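Local coordinates for Lin1909 protein (PDB 3FIJ) that is of unknown function but binds manganese and probably belongs to the class I glutamine amidotransferase-like hydrolases, with possible gamma-glutamyl-gamma-aminobutyrate hydrolase activity, at residues A[189-194]-A[198-203]; A[161-166]-A[209-214]; A[71-76]-A[117-122]; A[110-115]-A[230-235]. All blocks are in the same frame, centred on the assembly; numbering follows the deposited sequence.

Interaction 1 of 4, residues A[189-194]-A[198-203]; sequences FKVTAR and GMIEAV. With MN (manganese (II) ion), chain I.
The guanidinium of Arg-194 meets the carbonyl of Gly-198 at its edge, nearly in plane. Arg-194 NH1 donates to Gly-198 O at 2.9 Å, almost straight down the C=O direction. One face of the same group is covered by Val-191 CG2, which sits over its centre. The chain of Arg-194 is extended from CG to NE and runs over the turn, with CG and CD against Gly-198 O. Ile-200 lies alongside the arginine chain, and Ile-200 CG1 meets Val-191 CG2 at 3.8 Å. At the other end the methyl Val-203 CG1 reaches Phe-189 CB at 3.5 Å. On the opposite face of the sheet the two methyls Ala-193 CB and Ala-202 CB meet.

The backbones are antiparallel. Ala-202 O takes a short, nearly straight bond from Thr-192 N (2.8 Å) and a weak one from Ala-193 N. Ala-193 O takes a similar bond from Glu-201 N (2.8 Å) and a weak one from Ala-202 N. Glu-201 bends at chi2 (-70°) and leads away from strand 189-195. Glu-201 OE2 binds the manganese ion at 2.4 Å, while OE1 accepts from a metal-bound water. His-143, His-154, Ser-176 and His-178 complete the site. This is a beta hairpin with a classic bulge, where Thr-192 and Ala-193 face Ala-202, and it carries a manganese ligand.

Interaction 2 of 4, residues A[161-166]-A[209-214]; sequences TSELAK and PSWYLG
Leu-164, in a stretch of helical backbone angles without regular helix bonds, has its CA 7.5 Å from the CA of Leu-213 on strand 212-215. The contacts between the two segments are made by side chains. Glu-163 and Trp-211 supply the polar part. Trp-211 NE1 donates to Glu-163 OE2 at 3.3 Å, a weak bond with an angle of 160° at the hydrogen. The oxygen sits at the edge of the indole, in its plane. The carboxylate itself is turned steeply, 77° from the ring. Glu-163 has CG anti to its backbone N and then bends at chi2 (79°), which carries the carboxylate across to the indole nitrogen.

The second oxygen, Glu-163 OE1, forms a salt bridge with Lys-166 NZ at 3.3 Å, with a weak hydrogen bond. The lysine charge probably helps to hold the carboxylate in place. The turn that carries Glu-163 holds an ST motif: Ser-162 OG accepts from Ala-165 N at 3.1 Å. Its backbone is also tied back by Lys-166 N, which donates to Glu-163 O. The carboxylate of Glu-204 on strand 200-205 accepts from two backbone groups, OE2 from Glu-163 N and OE1 from Leu-164 N. The turn thus lies against the antiparallel part of the large mixed sheet, in the loop between strands 154-158 and 172-174.

The apolar part is one loose meeting of methyls, Leu-164 CD1 and Leu-213 CD2, at 4.3 Å. Leu-164 also packs on Ala-193 and Ala-202. Leu-213 touches Leu-232 and Trp-211 touches Ala-235, both on helix 227-241.

Interaction 3 of 4, residues A[71-76]-A[117-122]; sequences QDITPQ and GMQLVN
Ile-73 meets Gln-119 and Leu-120 on helix 116-124, the helix that follows strand 111-114 in this alpha/beta fold of the class I glutamine amidotransferase type. The join between that strand and the helix contains Cys-115, probably the nucleophile by analogy with the family. Ile-73 itself belongs to the long loop between strand 64-67 and helix 91-106.

The contact between the two segments is apolar. No hydrogen bond crosses it. One methyl, Ile-73 CD1, does all the close touching. Ile-73 CD1 comes within 3.7 Å of Gln-119 CB and 3.9 Å of Leu-120 CB, so it sits between the bases of two successive side chains. The side chain of Leu-120 then runs on to Asp-94 and Glu-97 of helix 91-106. Leu-129 of strand 129-130 touches both Ile-73 and Gln-119. All three residues of the contact are buried.

Polar bonds flank the methyl contact. Within the helix, Val-121 N donates to Gly-117 O at 3.0 Å and Asn-122 N to Met-118 O at 3.2 Å. Gln-71 O accepts from Arg-116 NH1 at the start of the same helix, and Thr-74 N donates to Asp-94 OD2 of helix 91-106.

The remaining interaction is methyl against backbone. Ile-73 has CG1 anti to its own carbonyl carbon, and its chi2 of 140° is well off a staggered value. This puts Ile-73 CD1 against the peptide between Gln-119 and Leu-120, 3.4 Å from Gln-119 C and 3.3 Å from Leu-120 N.

Interaction 4 of 4, residues A[110-115]-A[230-235]; sequences PIFAIC and EQLFQA
The contact belongs to the helix-on-sheet core of an alpha/beta fold: Phe-112 and Ile-114 of strand 111-114 face Leu-232 and Phe-233 of helix 227-241. The strand and helix axes run roughly antiparallel, at 147°, and approach to 9.7 Å. The main element is a T-shaped pair of rings. The edge of Phe-112 points at the face of Phe-233, with centroids 5.4 Å apart and planes at 77°. Phe-112 CE2 makes the approach, 3.7 Å from Phe-233 CE2 and offset toward the rim of that ring. With chi1 at -178°, the Phe-112 ring extends away from its own backbone N, toward the helix.

Phe-112 CZ also reaches Leu-232 CB at 3.7 Å. Ile-114 adds its end methyl: Ile-114 CD1 lies 3.8 Å from Phe-233 CE2. Its CG1 lies over one face of the Phe-112 ring. Ala-36 of helix 31-40 packs on Phe-233. All four residues are buried. Strand 111-114 leads straight into Cys-115, which has a positive phi and is the N-cap of the next helix, consistent with the nucleophile elbow of class I glutamine amidotransferases.

In the fold
Interactions 1, 2 and 4 share the large mixed sheet. Val-203 N probably bonds Gly-214 O (2.8 Å), joining interaction 1 to interaction 2. Leu-213 O probably accepts from Ala-113 N (3.0 Å), joining interactions 2 and 4; the centres of these two contacts are about 9 Å apart. Helix 116-124 of interaction 3 packs on the side of strand 111-114 away from helix 227-241: Met-118 N lies 3.4 Å from Ala-113 CB. Met-118 SE packs 3.7 Å from the backbone O of Glu-201, whose carboxylate binds the manganese. The side chain of Gln-119 is about 8 Å from the manganese ion and that of Ile-114 about 11 Å. Cys-115, His-218 and Glu-220 have the geometry of a possible catalytic triad.

Interaction 1 of 4, residues A[189-194]-A[198-203]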
loop_
_atom_site.group_PDB
_atom_site.type_symbol
_atom_site.label_atom_id
_atom_site.label_comp_id
_atom_site.label_asym_id
_atom_site.label_seq_id
_atom_site.Cartn_x
_atom_site.Cartn_y
_atom_site.Cartn_z
ATOM N N PHE A 189 -3.553 -46.100 9.703
ATOM C CA PHE A 189 -4.520 -45.124 9.234
ATOM C C PHE A 189 -5.085 -45.593 7.906
ATOM O O PHE A 189 -4.469 -46.382 7.201
ATOM C CB PHE A 189 -3.872 -43.754 9.032
ATOM C CG PHE A 189 -3.443 -43.088 10.302
ATOM C CD1 PHE A 189 -2.192 -43.342 10.849
ATOM C CD2 PHE A 189 -4.299 -42.212 10.962
ATOM C CE1 PHE A 189 -1.797 -42.734 12.037
ATOM C CE2 PHE A 189 -3.917 -41.600 12.149
ATOM C CZ PHE A 189 -2.660 -41.861 12.689
ATOM N N LYS A 190 -6.266 -45.106 7.569
ATOM C CA LYS A 190 -6.888 -45.451 6.306
ATOM C C LYS A 190 -7.438 -44.158 5.723
ATOM O O LYS A 190 -7.955 -43.303 6.449
ATOM C CB LYS A 190 -8.005 -46.484 6.514
ATOM C CG LYS A 190 -9.052 -46.081 7.542
ATOM C CD LYS A 190 -10.054 -47.201 7.802
ATOM C CE LYS A 190 -11.127 -46.753 8.801
ATOM N NZ LYS A 190 -12.247 -47.731 8.951
ATOM N N VAL A 191 -7.285 -44.004 4.415
ATOM C CA VAL A 191 -7.782 -42.827 3.723
ATOM C C VAL A 191 -9.281 -43.065 3.554
ATOM O O VAL A 191 -9.685 -44.157 3.166
ATOM C CB VAL A 191 -7.111 -42.678 2.324
ATOM C CG1 VAL A 191 -7.368 -43.925 1.500
ATOM C CG2 VAL A 191 -7.671 -41.476 1.588
ATOM N N THR A 192 -10.103 -42.061 3.857
ATOM C CA THR A 192 -11.549 -42.211 3.715
ATOM C C THR A 192 -12.175 -41.203 2.768
ATOM O O THR A 192 -13.376 -41.242 2.525
ATOM C CB THR A 192 -12.266 -42.113 5.071
ATOM O OG1 THR A 192 -11.886 -40.901 5.738
ATOM C CG2 THR A 192 -11.912 -43.310 5.932
ATOM N N ALA A 193 -11.359 -40.302 2.228
ATOM C CA ALA A 193 -11.847 -39.299 1.293
ATOM C C ALA A 193 -10.750 -38.857 0.324
ATOM O O ALA A 193 -9.592 -38.697 0.709
ATOM C CB ALA A 193 -12.378 -38.096 2.053
ATOM N N ARG A 194 -11.137 -38.660 -0.931
ATOM C CA ARG A 194 -10.233 -38.222 -1.986
ATOM C C ARG A 194 -10.996 -37.353 -2.987
ATOM O O ARG A 194 -12.227 -37.447 -3.100
ATOM C CB ARG A 194 -9.680 -39.418 -2.772
ATOM C CG ARG A 194 -8.669 -40.298 -2.080
ATOM C CD ARG A 194 -8.355 -41.500 -2.968
ATOM N NE ARG A 194 -7.733 -42.594 -2.225
ATOM C CZ ARG A 194 -6.455 -42.631 -1.864
ATOM N NH1 ARG A 194 -5.646 -41.629 -2.183
ATOM N NH2 ARG A 194 -5.989 -43.673 -1.182
ATOM N N GLY A 198 -7.474 -38.158 -7.045
ATOM C CA GLY A 198 -6.849 -39.135 -6.170
ATOM C C GLY A 198 -6.164 -38.612 -4.909
ATOM O O GLY A 198 -5.756 -39.408 -4.059
HETATM N N MSE A 199 -6.025 -37.298 -4.764
HETATM C CA MSE A 199 -5.370 -36.765 -3.574
HETATM C C MSE A 199 -6.155 -37.060 -2.285
HETATM O O MSE A 199 -7.383 -37.123 -2.282
HETATM C CB MSE A 199 -5.129 -35.264 -3.744
HETATM C CG MSE A 199 -4.168 -34.928 -4.874
HETATM SE SE MSE A 199 -2.346 -35.642 -4.598
HETATM C CE MSE A 199 -2.499 -37.258 -5.639
ATOM N N ILE A 200 -5.428 -37.251 -1.192
ATOM C CA ILE A 200 -6.016 -37.576 0.103
ATOM C C ILE A 200 -6.637 -36.384 0.821
ATOM O O ILE A 200 -5.949 -35.411 1.144
ATOM C CB ILE A 200 -4.950 -38.221 1.012
ATOM C CG1 ILE A 200 -4.543 -39.570 0.423
ATOM C CG2 ILE A 200 -5.488 -38.380 2.427
ATOM C CD1 ILE A 200 -3.231 -40.106 0.954
ATOM N N GLU A 201 -7.936 -36.481 1.088
ATOM C CA GLU A 201 -8.688 -35.411 1.748
ATOM C C GLU A 201 -9.112 -35.724 3.179
ATOM O O GLU A 201 -9.372 -34.809 3.969
ATOM C CB GLU A 201 -9.924 -35.058 0.915
ATOM C CG GLU A 201 -9.641 -34.271 -0.366
ATOM C CD GLU A 201 -9.188 -32.830 -0.113
ATOM O OE1 GLU A 201 -9.769 -32.150 0.764
ATOM O OE2 GLU A 201 -8.258 -32.362 -0.806
ATOM N N ALA A 202 -9.182 -37.007 3.517
ATOM C CA ALA A 202 -9.576 -37.413 4.861
ATOM C C ALA A 202 -8.902 -38.716 5.292
ATOM O O ALA A 202 -8.816 -39.685 4.528
ATOM C CB ALA A 202 -11.101 -37.558 4.940
ATOM N N VAL A 203 -8.432 -38.744 6.530
ATOM C CA VAL A 203 -7.771 -39.924 7.052
ATOM C C VAL A 203 -8.366 -40.275 8.405
ATOM O O VAL A 203 -8.672 -39.388 9.201
ATOM C CB VAL A 203 -6.260 -39.668 7.239
ATOM C CG1 VAL A 203 -5.569 -40.927 7.784
ATOM C CG2 VAL A 203 -5.645 -39.228 5.921
HETATM MN MN MN I . -7.975 -30.010 -1.287
HETATM O O HOH W 1 -9.086 -29.505 0.622
#

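Interaction 2 of 4, residues A[161-166]-A[209-214]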
loop_
_atom_site.group_PDB
_atom_site.type_symbol
_atom_site.label_atom_id
_atom_site.label_comp_id
_atom_site.label_asym_id
_atom_site.label_seq_id
_atom_site.Cartn_x
_atom_site.Cartn_y
_atom_site.Cartn_z
ATOM N N THR A 161 -18.213 -46.717 4.611
ATOM C CA THR A 161 -18.038 -47.371 5.905
ATOM C C THR A 161 -17.274 -46.501 6.894
ATOM O O THR A 161 -17.070 -46.899 8.038
ATOM C CB THR A 161 -17.222 -48.669 5.758
ATOM O OG1 THR A 161 -16.037 -48.385 4.998
ATOM C CG2 THR A 161 -18.034 -49.753 5.061
ATOM N N SER A 162 -16.851 -45.316 6.458
ATOM C CA SER A 162 -16.061 -44.436 7.313
ATOM C C SER A 162 -16.817 -43.558 8.305
ATOM O O SER A 162 -18.011 -43.287 8.158
ATOM C CB SER A 162 -15.188 -43.530 6.450
ATOM O OG SER A 162 -15.963 -42.492 5.879
ATOM N N GLU A 163 -16.085 -43.110 9.322
ATOM C CA GLU A 163 -16.627 -42.225 10.340
ATOM C C GLU A 163 -17.118 -40.984 9.601
ATOM O O GLU A 163 -18.203 -40.473 9.877
ATOM C CB GLU A 163 -15.522 -41.838 11.324
ATOM C CG GLU A 163 -15.946 -40.938 12.481
ATOM C CD GLU A 163 -16.651 -41.693 13.602
ATOM O OE1 GLU A 163 -16.298 -42.867 13.832
ATOM O OE2 GLU A 163 -17.541 -41.107 14.260
ATOM N N LEU A 164 -16.313 -40.515 8.652
ATOM C CA LEU A 164 -16.653 -39.325 7.872
ATOM C C LEU A 164 -18.036 -39.470 7.269
ATOM O O LEU A 164 -18.842 -38.530 7.304
ATOM C CB LEU A 164 -15.635 -39.102 6.748
ATOM C CG LEU A 164 -15.788 -37.790 5.976
ATOM C CD1 LEU A 164 -15.620 -36.618 6.941
ATOM C CD2 LEU A 164 -14.752 -37.714 4.861
ATOM N N ALA A 165 -18.309 -40.660 6.733
ATOM C CA ALA A 165 -19.592 -40.958 6.102
ATOM C C ALA A 165 -20.783 -40.820 7.052
ATOM O O ALA A 165 -21.926 -40.755 6.608
ATOM C CB ALA A 165 -19.560 -42.365 5.482
ATOM N N LYS A 166 -20.517 -40.774 8.353
ATOM C CA LYS A 166 -21.588 -40.611 9.336
ATOM C C LYS A 166 -22.029 -39.154 9.347
ATOM O O LYS A 166 -23.076 -38.812 9.900
ATOM C CB LYS A 166 -21.104 -40.961 10.744
ATOM C CG LYS A 166 -20.695 -42.401 10.954
ATOM C CD LYS A 166 -20.276 -42.629 12.401
ATOM C CE LYS A 166 -19.770 -44.050 12.622
ATOM N NZ LYS A 166 -19.300 -44.263 14.024
ATOM N N PRO A 209 -5.610 -45.891 19.817
ATOM C CA PRO A 209 -6.127 -45.726 21.176
ATOM C C PRO A 209 -7.040 -44.509 21.296
ATOM O O PRO A 209 -7.671 -44.302 22.334
ATOM C CB PRO A 209 -4.855 -45.587 22.006
ATOM C CG PRO A 209 -3.932 -44.882 21.069
ATOM C CD PRO A 209 -4.163 -45.615 19.766
ATOM N N SER A 210 -7.110 -43.708 20.230
ATOM C CA SER A 210 -7.947 -42.508 20.224
ATOM C C SER A 210 -8.847 -42.412 19.000
ATOM O O SER A 210 -8.502 -42.883 17.921
ATOM C CB SER A 210 -7.083 -41.236 20.263
ATOM O OG SER A 210 -6.304 -41.141 21.439
ATOM N N TRP A 211 -10.008 -41.795 19.185
ATOM C CA TRP A 211 -10.944 -41.549 18.095
ATOM C C TRP A 211 -10.190 -40.502 17.269
ATOM O O TRP A 211 -9.560 -39.603 17.832
ATOM C CB TRP A 211 -12.230 -40.945 18.659
ATOM C CG TRP A 211 -13.255 -40.543 17.635
ATOM C CD1 TRP A 211 -14.327 -41.278 17.217
ATOM C CD2 TRP A 211 -13.319 -39.295 16.937
ATOM N NE1 TRP A 211 -15.068 -40.558 16.306
ATOM C CE2 TRP A 211 -14.476 -39.341 16.124
ATOM C CE3 TRP A 211 -12.531 -38.144 16.937
ATOM C CZ2 TRP A 211 -14.843 -38.276 15.298
ATOM C CZ3 TRP A 211 -12.896 -37.084 16.118
ATOM C CH2 TRP A 211 -14.049 -37.156 15.314
ATOM N N TYR A 212 -10.232 -40.606 15.950
ATOM C CA TYR A 212 -9.498 -39.651 15.141
ATOM C C TYR A 212 -10.095 -39.397 13.773
ATOM O O TYR A 212 -10.464 -40.329 13.053
ATOM C CB TYR A 212 -8.045 -40.118 14.954
ATOM C CG TYR A 212 -7.266 -39.279 13.963
ATOM C CD1 TYR A 212 -6.870 -37.983 14.285
ATOM C CD2 TYR A 212 -6.960 -39.764 12.685
ATOM C CE1 TYR A 212 -6.193 -37.187 13.369
ATOM C CE2 TYR A 212 -6.278 -38.970 11.754
ATOM C CZ TYR A 212 -5.899 -37.680 12.108
ATOM O OH TYR A 212 -5.227 -36.866 11.223
ATOM N N LEU A 213 -10.173 -38.119 13.421
ATOM C CA LEU A 213 -10.660 -37.708 12.118
ATOM C C LEU A 213 -9.769 -36.583 11.603
ATOM O O LEU A 213 -9.605 -35.547 12.266
ATOM C CB LEU A 213 -12.104 -37.210 12.182
ATOM C CG LEU A 213 -12.563 -36.671 10.808
ATOM C CD1 LEU A 213 -12.466 -37.785 9.768
ATOM C CD2 LEU A 213 -13.989 -36.126 10.880
ATOM N N GLY A 214 -9.188 -36.795 10.425
ATOM C CA GLY A 214 -8.341 -35.784 9.821
ATOM C C GLY A 214 -8.923 -35.411 8.468
ATOM O O GLY A 214 -9.176 -36.296 7.645
#

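Interaction 3 of 4, residues A[71-76]-A[117-122]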
loop_
_atom_site.group_PDB
_atom_site.type_symbol
_atom_site.label_atom_id
_atom_site.label_comp_id
_atom_site.label_asym_id
_atom_site.label_seq_id
_atom_site.Cartn_x
_atom_site.Cartn_y
_atom_site.Cartn_z
ATOM N N GLN A 71 1.261 -23.213 8.612
ATOM C CA GLN A 71 2.357 -23.414 7.677
ATOM C C GLN A 71 2.694 -24.866 7.381
ATOM O O GLN A 71 2.262 -25.782 8.081
ATOM C CB GLN A 71 3.602 -22.721 8.218
ATOM C CG GLN A 71 3.463 -21.220 8.306
ATOM C CD GLN A 71 4.600 -20.591 9.062
ATOM O OE1 GLN A 71 4.852 -19.391 8.936
ATOM N NE2 GLN A 71 5.293 -21.394 9.867
ATOM N N ASP A 72 3.482 -25.059 6.328
ATOM C CA ASP A 72 3.934 -26.387 5.941
ATOM C C ASP A 72 4.775 -26.946 7.085
ATOM O O ASP A 72 5.380 -26.196 7.840
ATOM C CB ASP A 72 4.791 -26.312 4.675
ATOM C CG ASP A 72 4.061 -25.670 3.516
ATOM O OD1 ASP A 72 2.812 -25.707 3.511
ATOM O OD2 ASP A 72 4.734 -25.137 2.608
ATOM N N ILE A 73 4.802 -28.265 7.206
ATOM C CA ILE A 73 5.572 -28.927 8.242
ATOM C C ILE A 73 7.032 -28.975 7.804
ATOM O O ILE A 73 7.318 -29.206 6.625
ATOM C CB ILE A 73 5.042 -30.350 8.454
ATOM C CG1 ILE A 73 3.650 -30.269 9.093
ATOM C CG2 ILE A 73 6.024 -31.153 9.294
ATOM C CD1 ILE A 73 2.670 -31.278 8.555
ATOM N N THR A 74 7.953 -28.759 8.743
ATOM C CA THR A 74 9.364 -28.758 8.383
ATOM C C THR A 74 9.666 -30.096 7.733
ATOM O O THR A 74 9.349 -31.155 8.281
ATOM C CB THR A 74 10.288 -28.528 9.607
ATOM O OG1 THR A 74 10.582 -29.777 10.234
ATOM C CG2 THR A 74 9.618 -27.604 10.605
ATOM N N PRO A 75 10.268 -30.057 6.536
ATOM C CA PRO A 75 10.612 -31.260 5.774
ATOM C C PRO A 75 11.521 -32.243 6.506
ATOM O O PRO A 75 11.366 -33.459 6.382
ATOM C CB PRO A 75 11.228 -30.691 4.488
ATOM C CG PRO A 75 11.800 -29.370 4.919
ATOM C CD PRO A 75 10.760 -28.836 5.867
ATOM N N GLN A 76 12.455 -31.704 7.275
ATOM C CA GLN A 76 13.397 -32.508 8.046
ATOM C C GLN A 76 12.648 -33.555 8.872
ATOM O O GLN A 76 13.155 -34.659 9.093
ATOM C CB GLN A 76 14.184 -31.585 8.967
ATOM C CG GLN A 76 14.489 -30.229 8.330
ATOM C CD GLN A 76 15.584 -30.331 7.306
ATOM O OE1 GLN A 76 15.933 -31.430 6.884
ATOM N NE2 GLN A 76 16.137 -29.196 6.897
ATOM N N GLY A 117 -2.988 -29.761 10.135
ATOM C CA GLY A 117 -3.151 -30.721 11.212
ATOM C C GLY A 117 -3.145 -32.182 10.809
ATOM O O GLY A 117 -2.458 -32.990 11.434
HETATM N N MSE A 118 -3.915 -32.529 9.784
HETATM C CA MSE A 118 -3.989 -33.900 9.291
HETATM C C MSE A 118 -2.628 -34.326 8.730
HETATM O O MSE A 118 -2.253 -35.496 8.776
HETATM C CB MSE A 118 -5.058 -33.999 8.195
HETATM C CG MSE A 118 -5.248 -35.394 7.607
HETATM SE SE MSE A 118 -6.281 -35.359 5.940
HETATM C CE MSE A 118 -4.813 -34.909 4.713
ATOM N N GLN A 119 -1.893 -33.366 8.182
ATOM C CA GLN A 119 -0.585 -33.675 7.637
ATOM C C GLN A 119 0.438 -33.805 8.758
ATOM O O GLN A 119 1.410 -34.559 8.641
ATOM C CB GLN A 119 -0.156 -32.600 6.640
ATOM C CG GLN A 119 -1.050 -32.562 5.421
ATOM C CD GLN A 119 -0.538 -31.638 4.350
ATOM O OE1 GLN A 119 -1.161 -31.487 3.298
ATOM N NE2 GLN A 119 0.601 -31.006 4.608
ATOM N N LEU A 120 0.230 -33.072 9.847
ATOM C CA LEU A 120 1.157 -33.160 10.964
ATOM C C LEU A 120 1.001 -34.531 11.639
ATOM O O LEU A 120 1.978 -35.147 12.061
ATOM C CB LEU A 120 0.909 -32.038 11.969
ATOM C CG LEU A 120 1.873 -32.106 13.152
ATOM C CD1 LEU A 120 2.358 -30.731 13.475
ATOM C CD2 LEU A 120 1.202 -32.769 14.353
ATOM N N VAL A 121 -0.230 -35.014 11.735
ATOM C CA VAL A 121 -0.464 -36.317 12.334
ATOM C C VAL A 121 0.256 -37.376 11.479
ATOM O O VAL A 121 1.037 -38.177 11.989
ATOM C CB VAL A 121 -1.977 -36.602 12.407
ATOM C CG1 VAL A 121 -2.245 -38.069 12.736
ATOM C CG2 VAL A 121 -2.598 -35.706 13.447
ATOM N N ASN A 122 0.009 -37.358 10.174
ATOM C CA ASN A 122 0.628 -38.312 9.267
ATOM C C ASN A 122 2.158 -38.358 9.463
ATOM O O ASN A 122 2.748 -39.434 9.585
ATOM C CB ASN A 122 0.268 -37.943 7.822
ATOM C CG ASN A 122 0.625 -39.041 6.832
ATOM O OD1 ASN A 122 1.556 -38.896 6.032
ATOM N ND2 ASN A 122 -0.113 -40.150 6.885
#

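Interaction 4 of 4, residues A[110-115]-A[230-235]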
loop_
_atom_site.group_PDB
_atom_site.type_symbol
_atom_site.label_atom_id
_atom_site.label_comp_id
_atom_site.label_asym_id
_atom_site.label_seq_id
_atom_site.Cartn_x
_atom_site.Cartn_y
_atom_site.Cartn_z
ATOM N N PRO A 110 -9.782 -38.028 22.205
ATOM C CA PRO A 110 -10.079 -37.777 20.790
ATOM C C PRO A 110 -9.265 -36.645 20.158
ATOM O O PRO A 110 -8.966 -35.641 20.803
ATOM C CB PRO A 110 -11.570 -37.492 20.808
ATOM C CG PRO A 110 -11.743 -36.775 22.119
ATOM C CD PRO A 110 -10.919 -37.632 23.056
ATOM N N ILE A 111 -8.924 -36.828 18.887
ATOM C CA ILE A 111 -8.125 -35.876 18.119
ATOM C C ILE A 111 -8.811 -35.546 16.794
ATOM O O ILE A 111 -9.185 -36.447 16.049
ATOM C CB ILE A 111 -6.744 -36.484 17.766
ATOM C CG1 ILE A 111 -6.009 -36.876 19.046
ATOM C CG2 ILE A 111 -5.933 -35.512 16.882
ATOM C CD1 ILE A 111 -4.738 -37.689 18.800
ATOM N N PHE A 112 -8.973 -34.256 16.513
ATOM C CA PHE A 112 -9.564 -33.786 15.263
ATOM C C PHE A 112 -8.507 -32.865 14.636
ATOM O O PHE A 112 -8.095 -31.864 15.232
ATOM C CB PHE A 112 -10.891 -33.036 15.536
ATOM C CG PHE A 112 -11.615 -32.558 14.282
ATOM C CD1 PHE A 112 -11.515 -33.259 13.079
ATOM C CD2 PHE A 112 -12.400 -31.408 14.316
ATOM C CE1 PHE A 112 -12.189 -32.817 11.918
ATOM C CE2 PHE A 112 -13.076 -30.964 13.163
ATOM C CZ PHE A 112 -12.965 -31.672 11.963
ATOM N N ALA A 113 -8.055 -33.222 13.440
ATOM C CA ALA A 113 -7.036 -32.439 12.752
ATOM C C ALA A 113 -7.569 -31.814 11.465
ATOM O O ALA A 113 -8.274 -32.460 10.688
ATOM C CB ALA A 113 -5.838 -33.319 12.445
ATOM N N ILE A 114 -7.209 -30.554 11.241
ATOM C CA ILE A 114 -7.647 -29.823 10.064
ATOM C C ILE A 114 -6.484 -29.291 9.211
ATOM O O ILE A 114 -5.524 -28.714 9.738
ATOM C CB ILE A 114 -8.575 -28.646 10.491
ATOM C CG1 ILE A 114 -9.932 -29.204 10.955
ATOM C CG2 ILE A 114 -8.743 -27.658 9.345
ATOM C CD1 ILE A 114 -10.876 -28.165 11.565
ATOM N N CYS A 115 -6.590 -29.482 7.894
ATOM C CA CYS A 115 -5.587 -29.026 6.928
ATOM C C CYS A 115 -4.196 -29.473 7.369
ATOM O O CYS A 115 -3.908 -30.661 7.418
ATOM C CB CYS A 115 -5.638 -27.495 6.797
ATOM S SG CYS A 115 -4.842 -26.852 5.305
ATOM N N GLU A 230 -20.521 -28.457 10.779
ATOM C CA GLU A 230 -20.655 -28.304 12.219
ATOM C C GLU A 230 -20.649 -29.664 12.925
ATOM O O GLU A 230 -20.112 -29.797 14.025
ATOM C CB GLU A 230 -21.936 -27.548 12.564
ATOM C CG GLU A 230 -22.059 -27.283 14.046
ATOM C CD GLU A 230 -23.328 -26.550 14.415
ATOM O OE1 GLU A 230 -23.687 -25.581 13.715
ATOM O OE2 GLU A 230 -23.959 -26.939 15.420
ATOM N N GLN A 231 -21.247 -30.670 12.292
ATOM C CA GLN A 231 -21.283 -32.011 12.871
ATOM C C GLN A 231 -19.881 -32.542 13.167
ATOM O O GLN A 231 -19.673 -33.286 14.133
ATOM C CB GLN A 231 -21.987 -32.982 11.928
ATOM C CG GLN A 231 -23.487 -32.823 11.845
ATOM C CD GLN A 231 -24.106 -33.920 11.003
ATOM O OE1 GLN A 231 -23.914 -35.117 11.272
ATOM N NE2 GLN A 231 -24.846 -33.525 9.970
ATOM N N LEU A 232 -18.918 -32.170 12.331
ATOM C CA LEU A 232 -17.552 -32.625 12.542
ATOM C C LEU A 232 -17.061 -32.170 13.904
ATOM O O LEU A 232 -16.541 -32.965 14.686
ATOM C CB LEU A 232 -16.638 -32.093 11.432
ATOM C CG LEU A 232 -16.574 -32.962 10.169
ATOM C CD1 LEU A 232 -17.984 -33.361 9.737
ATOM C CD2 LEU A 232 -15.848 -32.219 9.063
ATOM N N PHE A 233 -17.234 -30.890 14.204
ATOM C CA PHE A 233 -16.787 -30.391 15.496
ATOM C C PHE A 233 -17.644 -30.973 16.621
ATOM O O PHE A 233 -17.156 -31.187 17.739
ATOM C CB PHE A 233 -16.837 -28.867 15.538
ATOM C CG PHE A 233 -15.965 -28.202 14.514
ATOM C CD1 PHE A 233 -16.480 -27.827 13.278
ATOM C CD2 PHE A 233 -14.616 -27.962 14.782
ATOM C CE1 PHE A 233 -15.671 -27.229 12.324
ATOM C CE2 PHE A 233 -13.797 -27.363 13.831
ATOM C CZ PHE A 233 -14.329 -26.996 12.599
ATOM N N GLN A 234 -18.917 -31.233 16.322
ATOM C CA GLN A 234 -19.835 -31.796 17.310
ATOM C C GLN A 234 -19.328 -33.169 17.718
ATOM O O GLN A 234 -19.287 -33.502 18.908
ATOM C CB GLN A 234 -21.247 -31.921 16.729
ATOM C CG GLN A 234 -22.291 -32.387 17.741
ATOM C CD GLN A 234 -22.416 -31.442 18.927
ATOM O OE1 GLN A 234 -22.810 -30.281 18.777
ATOM N NE2 GLN A 234 -22.076 -31.933 20.111
ATOM N N ALA A 235 -18.928 -33.960 16.724
ATOM C CA ALA A 235 -18.409 -35.304 16.970
ATOM C C ALA A 235 -17.186 -35.248 17.892
ATOM O O ALA A 235 -17.079 -36.020 18.841
ATOM C CB ALA A 235 -18.049 -35.969 15.650
#